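Local structure of beta-lactamase (Sphaerobacter thermophilus, 4EWF) at residues 25-30 with 46-51; 50-55 with 214-219; 162-167 with 240-245. The protein probably hydrolyses the amide bond of beta-lactam antibiotics to give substituted beta-amino acids, as a member of the class A beta-lactamases. One frame throughout, in Å; residues are numbered along the deposited sequence.

Interaction 1: residues 25-30 with 46-51; sequences GGTVGA and RRFRAA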
loop_
_atom_site.group_PDB
_atom_site.type_symbol
_atom_site.label_atom_id
_atom_site.label_comp_id
_atom_site.label_asym_id
_atom_site.label_seq_id
_atom_site.Cartn_x
_atom_site.Cartn_y
_atom_site.Cartn_z
ATOM N N GLY A 25 -21.795 6.163 -8.203
ATOM C CA GLY A 25 -22.321 4.973 -7.561
ATOM C C GLY A 25 -21.277 4.064 -6.927
ATOM O O GLY A 25 -21.629 3.097 -6.245
ATOM N N GLY A 26 -20.000 4.371 -7.131
ATOM C CA GLY A 26 -18.943 3.603 -6.498
ATOM C C GLY A 26 -18.765 3.984 -5.035
ATOM O O GLY A 26 -19.504 4.810 -4.496
ATOM N N THR A 27 -17.763 3.399 -4.394
ATOM C CA THR A 27 -17.524 3.626 -2.969
ATOM C C THR A 27 -16.078 3.980 -2.698
ATOM O O THR A 27 -15.170 3.377 -3.271
ATOM C CB THR A 27 -17.892 2.354 -2.144
ATOM O OG1 THR A 27 -19.284 2.080 -2.316
ATOM C CG2 THR A 27 -17.606 2.557 -0.641
ATOM N N VAL A 28 -15.866 4.936 -1.793
ATOM C CA VAL A 28 -14.520 5.296 -1.342
ATOM C C VAL A 28 -14.377 5.005 0.159
ATOM O O VAL A 28 -15.314 5.208 0.934
ATOM C CB VAL A 28 -14.234 6.807 -1.608
ATOM C CG1 VAL A 28 -12.922 7.266 -0.937
ATOM C CG2 VAL A 28 -14.198 7.081 -3.119
ATOM N N GLY A 29 -13.218 4.495 0.558
ATOM C CA GLY A 29 -12.868 4.397 1.969
ATOM C C GLY A 29 -11.565 5.161 2.112
ATOM O O GLY A 29 -10.648 4.982 1.305
ATOM N N ALA A 30 -11.481 6.027 3.117
ATOM C CA ALA A 30 -10.297 6.864 3.296
ATOM C C ALA A 30 -10.051 7.129 4.764
ATOM O O ALA A 30 -10.964 7.507 5.507
ATOM C CB ALA A 30 -10.459 8.187 2.557
ATOM N N ARG A 46 -14.843 0.227 6.841
ATOM C CA ARG A 46 -15.555 -0.577 5.834
ATOM C C ARG A 46 -14.564 -1.536 5.167
ATOM O O ARG A 46 -13.411 -1.187 4.968
ATOM C CB ARG A 46 -16.199 0.335 4.772
ATOM C CG ARG A 46 -16.903 -0.437 3.643
ATOM C CD ARG A 46 -17.863 0.453 2.838
ATOM N NE ARG A 46 -18.409 -0.250 1.675
ATOM C CZ ARG A 46 -19.560 0.051 1.073
ATOM N NH1 ARG A 46 -19.948 -0.635 0.002
ATOM N NH2 ARG A 46 -20.316 1.040 1.526
ATOM N N ARG A 47 -15.013 -2.746 4.841
ATOM C CA ARG A 47 -14.148 -3.758 4.245
ATOM C C ARG A 47 -14.073 -3.635 2.717
ATOM O O ARG A 47 -15.101 -3.641 2.045
ATOM C CB ARG A 47 -14.652 -5.154 4.625
ATOM C CG ARG A 47 -14.710 -5.397 6.130
ATOM C CD ARG A 47 -15.605 -6.604 6.487
ATOM N NE ARG A 47 -15.674 -6.829 7.929
ATOM C CZ ARG A 47 -16.740 -6.585 8.688
ATOM N NH1 ARG A 47 -17.876 -6.113 8.153
ATOM N NH2 ARG A 47 -16.683 -6.836 9.994
ATOM N N PHE A 48 -12.852 -3.515 2.192
ATOM C CA PHE A 48 -12.583 -3.450 0.752
ATOM C C PHE A 48 -11.628 -4.598 0.372
ATOM O O PHE A 48 -10.890 -5.094 1.224
ATOM C CB PHE A 48 -11.852 -2.137 0.423
ATOM C CG PHE A 48 -12.684 -0.901 0.661
ATOM C CD1 PHE A 48 -13.352 -0.293 -0.391
ATOM C CD2 PHE A 48 -12.813 -0.373 1.936
ATOM C CE1 PHE A 48 -14.133 0.849 -0.187
ATOM C CE2 PHE A 48 -13.600 0.775 2.164
ATOM C CZ PHE A 48 -14.259 1.379 1.095
ATOM N N ARG A 49 -11.608 -4.995 -0.899
ATOM C CA ARG A 49 -10.557 -5.901 -1.365
ATOM C C ARG A 49 -9.228 -5.178 -1.252
ATOM O O ARG A 49 -9.081 -4.034 -1.696
ATOM C CB ARG A 49 -10.797 -6.367 -2.813
ATOM C CG ARG A 49 -12.099 -7.157 -2.983
ATOM C CD ARG A 49 -12.294 -7.668 -4.419
ATOM N NE ARG A 49 -13.693 -8.023 -4.639
ATOM C CZ ARG A 49 -14.208 -9.206 -4.344
ATOM N NH1 ARG A 49 -13.437 -10.157 -3.834
ATOM N NH2 ARG A 49 -15.484 -9.443 -4.565
ATOM N N ALA A 50 -8.257 -5.824 -0.626
ATOM C CA ALA A 50 -6.965 -5.178 -0.439
ATOM C C ALA A 50 -6.225 -5.077 -1.758
ATOM O O ALA A 50 -5.434 -4.155 -1.951
ATOM C CB ALA A 50 -6.112 -5.949 0.577
ATOM N N ALA A 51 -6.483 -6.023 -2.667
ATOM C CA ALA A 51 -5.640 -6.134 -3.852
ATOM C C ALA A 51 -4.174 -6.148 -3.401
ATOM O O ALA A 51 -3.831 -6.714 -2.355
ATOM C CB ALA A 51 -5.907 -4.969 -4.815
#

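Interaction 2: residues 50-55 with 214-219; sequences AASTVK and GSKTGS. With SO4 (sulfate ion), chain E.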
loop_
_atom_site.group_PDB
_atom_site.type_symbol
_atom_site.label_atom_id
_atom_site.label_comp_id
_atom_site.label_asym_id
_atom_site.label_seq_id
_atom_site.Cartn_x
_atom_site.Cartn_y
_atom_site.Cartn_z
ATOM N N ALA A 50 -8.257 -5.824 -0.626
ATOM C CA ALA A 50 -6.965 -5.178 -0.439
ATOM C C ALA A 50 -6.225 -5.077 -1.758
ATOM O O ALA A 50 -5.434 -4.155 -1.951
ATOM C CB ALA A 50 -6.112 -5.949 0.577
ATOM N N ALA A 51 -6.483 -6.023 -2.667
ATOM C CA ALA A 51 -5.640 -6.134 -3.852
ATOM C C ALA A 51 -4.174 -6.148 -3.401
ATOM O O ALA A 51 -3.831 -6.714 -2.355
ATOM C CB ALA A 51 -5.907 -4.969 -4.815
ATOM N N SER A 52 -3.309 -5.485 -4.152
ATOM C CA SER A 52 -1.883 -5.510 -3.844
ATOM C C SER A 52 -1.421 -4.744 -2.595
ATOM O O SER A 52 -0.241 -4.799 -2.265
ATOM C CB SER A 52 -1.086 -5.016 -5.056
ATOM O OG SER A 52 -1.159 -5.978 -6.086
ATOM N N THR A 53 -2.311 -4.023 -1.910
ATOM C CA THR A 53 -1.851 -3.249 -0.755
ATOM C C THR A 53 -1.380 -4.191 0.344
ATOM O O THR A 53 -0.568 -3.819 1.182
ATOM C CB THR A 53 -2.929 -2.305 -0.179
ATOM O OG1 THR A 53 -4.034 -3.074 0.321
ATOM C CG2 THR A 53 -3.406 -1.335 -1.239
ATOM N N VAL A 54 -1.857 -5.430 0.307
ATOM C CA VAL A 54 -1.483 -6.415 1.327
ATOM C C VAL A 54 0.004 -6.803 1.238
ATOM O O VAL A 54 0.543 -7.490 2.108
ATOM C CB VAL A 54 -2.411 -7.668 1.259
ATOM C CG1 VAL A 54 -2.100 -8.507 0.033
ATOM C CG2 VAL A 54 -2.328 -8.483 2.570
ATOM N N LYS A 55 0.676 -6.344 0.194
ATOM C CA LYS A 55 2.109 -6.573 0.107
ATOM C C LYS A 55 2.884 -5.773 1.158
ATOM O O LYS A 55 4.060 -6.040 1.403
ATOM C CB LYS A 55 2.600 -6.308 -1.319
ATOM C CG LYS A 55 1.927 -7.265 -2.300
ATOM C CD LYS A 55 2.251 -6.967 -3.771
ATOM C CE LYS A 55 1.449 -7.916 -4.667
ATOM N NZ LYS A 55 1.802 -7.738 -6.107
ATOM N N GLY A 214 6.004 7.748 -0.554
ATOM C CA GLY A 214 6.076 6.343 -0.912
ATOM C C GLY A 214 4.690 5.775 -0.762
ATOM O O GLY A 214 3.875 6.310 -0.004
ATOM N N SER A 215 4.408 4.688 -1.462
ATOM C CA SER A 215 3.102 4.073 -1.327
ATOM C C SER A 215 3.116 2.667 -1.908
ATOM O O SER A 215 4.045 2.289 -2.630
ATOM C CB SER A 215 2.040 4.915 -2.038
ATOM O OG SER A 215 1.956 4.583 -3.420
ATOM N N LYS A 216 2.098 1.891 -1.560
ATOM C CA LYS A 216 1.820 0.645 -2.253
ATOM C C LYS A 216 0.429 0.776 -2.842
ATOM O O LYS A 216 -0.560 0.957 -2.116
ATOM C CB LYS A 216 1.860 -0.577 -1.327
ATOM C CG LYS A 216 1.589 -1.900 -2.090
ATOM C CD LYS A 216 2.759 -2.194 -3.038
ATOM C CE LYS A 216 2.430 -3.314 -4.044
ATOM N NZ LYS A 216 1.571 -2.840 -5.181
ATOM N N THR A 217 0.371 0.693 -4.162
ATOM C CA THR A 217 -0.886 0.708 -4.889
ATOM C C THR A 217 -1.527 -0.670 -4.867
ATOM O O THR A 217 -0.881 -1.675 -4.542
ATOM C CB THR A 217 -0.622 1.019 -6.364
ATOM O OG1 THR A 217 0.404 0.132 -6.837
ATOM C CG2 THR A 217 -0.164 2.470 -6.540
ATOM N N GLY A 218 -2.796 -0.709 -5.247
ATOM C CA GLY A 218 -3.510 -1.951 -5.455
ATOM C C GLY A 218 -4.574 -1.773 -6.523
ATOM O O GLY A 218 -5.323 -0.787 -6.515
ATOM N N SER A 219 -4.653 -2.732 -7.441
ATOM C CA SER A 219 -5.590 -2.644 -8.555
ATOM C C SER A 219 -6.105 -4.025 -8.919
ATOM O O SER A 219 -5.331 -4.968 -9.007
ATOM C CB SER A 219 -4.901 -2.057 -9.791
ATOM O OG SER A 219 -4.118 -0.919 -9.455
HETATM S S SO4 E . -1.001 -2.618 -8.693
HETATM O O1 SO4 E . -1.863 -3.668 -8.132
HETATM O O2 SO4 E . 0.085 -2.362 -7.740
HETATM O O3 SO4 E . -0.448 -3.054 -9.980
HETATM O O4 SO4 E . -1.764 -1.381 -8.905
HETATM O O HOH W 1 -3.831 -6.213 -7.059
#

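Interaction 3: residues 162-167 with 240-245; sequences ATPDDY and AVFTEN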
loop_
_atom_site.group_PDB
_atom_site.type_symbol
_atom_site.label_atom_id
_atom_site.label_comp_id
_atom_site.label_asym_id
_atom_site.label_seq_id
_atom_site.Cartn_x
_atom_site.Cartn_y
_atom_site.Cartn_z
ATOM N N ALA A 162 -9.192 -5.569 3.468
ATOM C CA ALA A 162 -8.524 -4.453 4.115
ATOM C C ALA A 162 -9.556 -3.451 4.610
ATOM O O ALA A 162 -10.679 -3.406 4.101
ATOM C CB ALA A 162 -7.610 -3.762 3.123
ATOM N N THR A 163 -9.166 -2.619 5.574
ATOM C CA THR A 163 -9.921 -1.396 5.831
ATOM C C THR A 163 -8.951 -0.238 5.769
ATOM O O THR A 163 -7.772 -0.407 6.041
ATOM C CB THR A 163 -10.634 -1.375 7.213
ATOM O OG1 THR A 163 -9.657 -1.292 8.250
ATOM C CG2 THR A 163 -11.473 -2.622 7.410
ATOM N N PRO A 164 -9.445 0.953 5.402
ATOM C CA PRO A 164 -8.562 2.126 5.402
ATOM C C PRO A 164 -7.954 2.345 6.803
ATOM O O PRO A 164 -6.750 2.601 6.902
ATOM C CB PRO A 164 -9.507 3.283 5.009
ATOM C CG PRO A 164 -10.667 2.613 4.279
ATOM C CD PRO A 164 -10.829 1.275 4.990
ATOM N N ASP A 165 -8.762 2.217 7.860
ATOM C CA ASP A 165 -8.254 2.346 9.233
ATOM C C ASP A 165 -7.046 1.444 9.490
ATOM O O ASP A 165 -6.034 1.884 10.057
ATOM C CB ASP A 165 -9.326 1.972 10.274
ATOM C CG ASP A 165 -10.348 3.080 10.500
ATOM O OD1 ASP A 165 -10.159 4.212 9.993
ATOM O OD2 ASP A 165 -11.351 2.806 11.187
ATOM N N ASP A 166 -7.176 0.173 9.122
ATOM C CA ASP A 166 -6.105 -0.791 9.351
ATOM C C ASP A 166 -4.829 -0.423 8.594
ATOM O O ASP A 166 -3.728 -0.539 9.125
ATOM C CB ASP A 166 -6.545 -2.198 8.928
ATOM C CG ASP A 166 -7.461 -2.865 9.959
ATOM O OD1 ASP A 166 -7.818 -2.203 10.967
ATOM O OD2 ASP A 166 -7.841 -4.042 9.746
ATOM N N TYR A 167 -4.972 0.002 7.345
ATOM C CA TYR A 167 -3.791 0.304 6.540
ATOM C C TYR A 167 -3.120 1.615 6.939
ATOM O O TYR A 167 -1.912 1.779 6.767
ATOM C CB TYR A 167 -4.085 0.169 5.027
ATOM C CG TYR A 167 -3.891 -1.281 4.653
ATOM C CD1 TYR A 167 -2.704 -1.706 4.089
ATOM C CD2 TYR A 167 -4.852 -2.242 4.980
ATOM C CE1 TYR A 167 -2.478 -3.036 3.791
ATOM C CE2 TYR A 167 -4.634 -3.598 4.696
ATOM C CZ TYR A 167 -3.431 -3.980 4.102
ATOM O OH TYR A 167 -3.172 -5.299 3.792
ATOM N N ALA A 240 -4.488 6.425 3.418
ATOM C CA ALA A 240 -4.952 5.100 3.012
ATOM C C ALA A 240 -6.313 5.248 2.325
ATOM O O ALA A 240 -7.323 5.530 2.969
ATOM C CB ALA A 240 -5.039 4.166 4.233
ATOM N N VAL A 241 -6.329 5.117 1.006
ATOM C CA VAL A 241 -7.569 5.274 0.257
ATOM C C VAL A 241 -7.854 4.023 -0.548
ATOM O O VAL A 241 -6.992 3.539 -1.277
ATOM C CB VAL A 241 -7.494 6.484 -0.689
ATOM C CG1 VAL A 241 -8.769 6.610 -1.523
ATOM C CG2 VAL A 241 -7.259 7.748 0.132
ATOM N N PHE A 242 -9.059 3.486 -0.374
ATOM C CA PHE A 242 -9.536 2.342 -1.135
ATOM C C PHE A 242 -10.721 2.775 -1.969
ATOM O O PHE A 242 -11.574 3.523 -1.489
ATOM C CB PHE A 242 -9.919 1.196 -0.181
ATOM C CG PHE A 242 -8.724 0.589 0.506
ATOM C CD1 PHE A 242 -8.220 -0.636 0.092
ATOM C CD2 PHE A 242 -8.063 1.277 1.514
ATOM C CE1 PHE A 242 -7.096 -1.196 0.707
ATOM C CE2 PHE A 242 -6.930 0.728 2.138
ATOM C CZ PHE A 242 -6.446 -0.515 1.722
ATOM N N THR A 243 -10.780 2.331 -3.225
ATOM C CA THR A 243 -11.955 2.657 -4.027
ATOM C C THR A 243 -12.471 1.418 -4.743
ATOM O O THR A 243 -11.708 0.541 -5.143
ATOM C CB THR A 243 -11.733 3.794 -5.070
ATOM O OG1 THR A 243 -11.126 3.265 -6.260
ATOM C CG2 THR A 243 -10.888 4.943 -4.506
ATOM N N GLU A 244 -13.781 1.378 -4.926
ATOM C CA GLU A 244 -14.440 0.195 -5.429
ATOM C C GLU A 244 -15.566 0.614 -6.362
ATOM O O GLU A 244 -16.377 1.496 -6.034
ATOM C CB GLU A 244 -14.959 -0.563 -4.202
ATOM C CG GLU A 244 -15.957 -1.627 -4.395
ATOM C CD GLU A 244 -16.382 -2.199 -3.043
ATOM O OE1 GLU A 244 -15.491 -2.629 -2.283
ATOM O OE2 GLU A 244 -17.590 -2.186 -2.736
ATOM N N ASN A 245 -15.621 -0.017 -7.530
ATOM C CA ASN A 245 -16.688 0.232 -8.491
ATOM C C ASN A 245 -16.802 1.658 -9.026
ATOM O O ASN A 245 -17.883 2.063 -9.442
ATOM C CB ASN A 245 -18.040 -0.193 -7.904
ATOM C CG ASN A 245 -18.069 -1.659 -7.564
ATOM O OD1 ASN A 245 -17.566 -2.488 -8.328
ATOM N ND2 ASN A 245 -18.609 -1.989 -6.396
#

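Interaction 1: residues 25-30 with 46-51
Phe48 lies against the backbone of Val28 and Gly29, and this is the tight half of the contact. The ring atom CZ of Phe48 comes within 3.3 Å of Gly29 N and 3.7 Å of Val28 C. Glycine suits the position because it has no side chain, so the ring can settle obliquely on the peptide itself. Phe48 reaches in because its CG is turned anti to its own carbonyl carbon (chi1 -66°). CE1 of Phe48 also touches the methyl CG2 of Thr27, at 3.9 Å.

Strand 27-33 belongs to the five-stranded antiparallel sheet of the alpha/beta/alpha sandwich, and Phe48 sits on one face of that sheet. Val28 points away to the other face. The short strand 48-49 is not part of that sheet; it pairs instead with strand 161-162.

Toward solvent the packing thins out. The extended chain of Arg46 carries its guanidinium over Thr27, whose CG2 stands 3.6 Å from Arg46 CZ, above the centre of the flat group. Threonine fits this boundary, its methyl meeting both ring and guanidinium. Thr27 OG1 is 3.6 Å from Arg46 NH1, and no hydrogen bond links the two segments. Arg46 is exposed, and its ion pair with Glu244 is long and weak.

Interaction 2: residues 50-55 with 214-219
Ser52 packs against the strand through its CB, which lies 3.4 Å from Thr217 O, while the methylene CG of Lys216 comes as close (3.4 Å) to Ser52 O. Bent at its second and fourth torsions, the Lys216 chain curls back so that NZ donates to Thr217 O (2.8 Å). Its CE meets Lys55 CD at 3.7 Å, the extended Lys55 chain crossing it at a slant. Gly218, lacking a side chain, lets Ala51 and the Ser52 backbone come close.

A sulfate, probably from the crystallisation liquor, sits between the segments. Thr217 OG1 donates to its O2 at 2.7 Å, and Lys216 NZ lies 3.0 Å from the same oxygen. Ser219 OG, itself bonded to Arg200, donates to sulfate O4. A water bridges Ser52 OG and Ser219 O.

Further out, Ser113 OG bonds to Ser52 OG, Lys55 NZ and Lys216 NZ, and Asn115 also holds Lys55. Ala50 O accepts from both the backbone N and OG1 of Thr53, fixing the turn that leads into helix 55-67. Serine and lysine one helical turn apart, a lysine-threonine-glycine strand beside them and a second serine between fit the SxxK, KTG and SxN elements of a serine beta-lactamase active site.

Interaction 3: residues 162-167 with 240-245
With chi1 at -69°, CG of Phe242 stands beside the backbone N and the ring is sent off the sheet into the start of helix 164-175. There the Tyr167 side chain crosses that of Phe242 at about a right angle. The two form an offset edge-to-face pair, the edge of Phe242 toward the face of Tyr167, with centroids 5.8 Å apart and planes at 65°. The foremost atom, Phe242 CZ, lies 4.0 Å from Tyr167 CG.

Ala162 CB presses on the same ring at 3.6 Å from Phe242 CE1, and Pro164 crosses it with CG at 4.0 Å from Phe242 CD2. Small Ala240 lets the helix start come down on the strand, its CB 3.5 Å from Pro164 O. Proline suits the first turn of a helix, where its missing N-H costs no bond. Just before it, Thr163 is the N-cap: its OG1 accepts from Asp166 N at 3.0 Å.

No hydrogen bond joins the two segments. Cohesion across this interface therefore comes from dispersion and close fit, while Thr163 meets the N-H groups of Asp166 and Tyr167, the backbones of Ala162 and Asp165 bond to Phe48 and Gly44, and sheet neighbours satisfy strand 240-244.

From the N terminus, interaction 1 closes first: it folds the chain back after strands 27-33 and 39-42, with 15 residues between its segments. Its second segment runs directly into interaction 2, sharing Ala50 and Ala51. Interaction 2 then spans 158 residues, including most of the helical part, to reach the edge strand 212-220. Segment 162-167 lies inside that span but pairs beyond it, so interactions 2 and 3 cross, whereas 1 and 3 follow in series. Gly29 O to Phe242 N (2.8 Å) and Phe48 O to Ala162 N (2.9 Å) join 1 with 3; Tyr167 and Phe242 pack on Val54 and Thr53, joining 3 to the putative active-site turn.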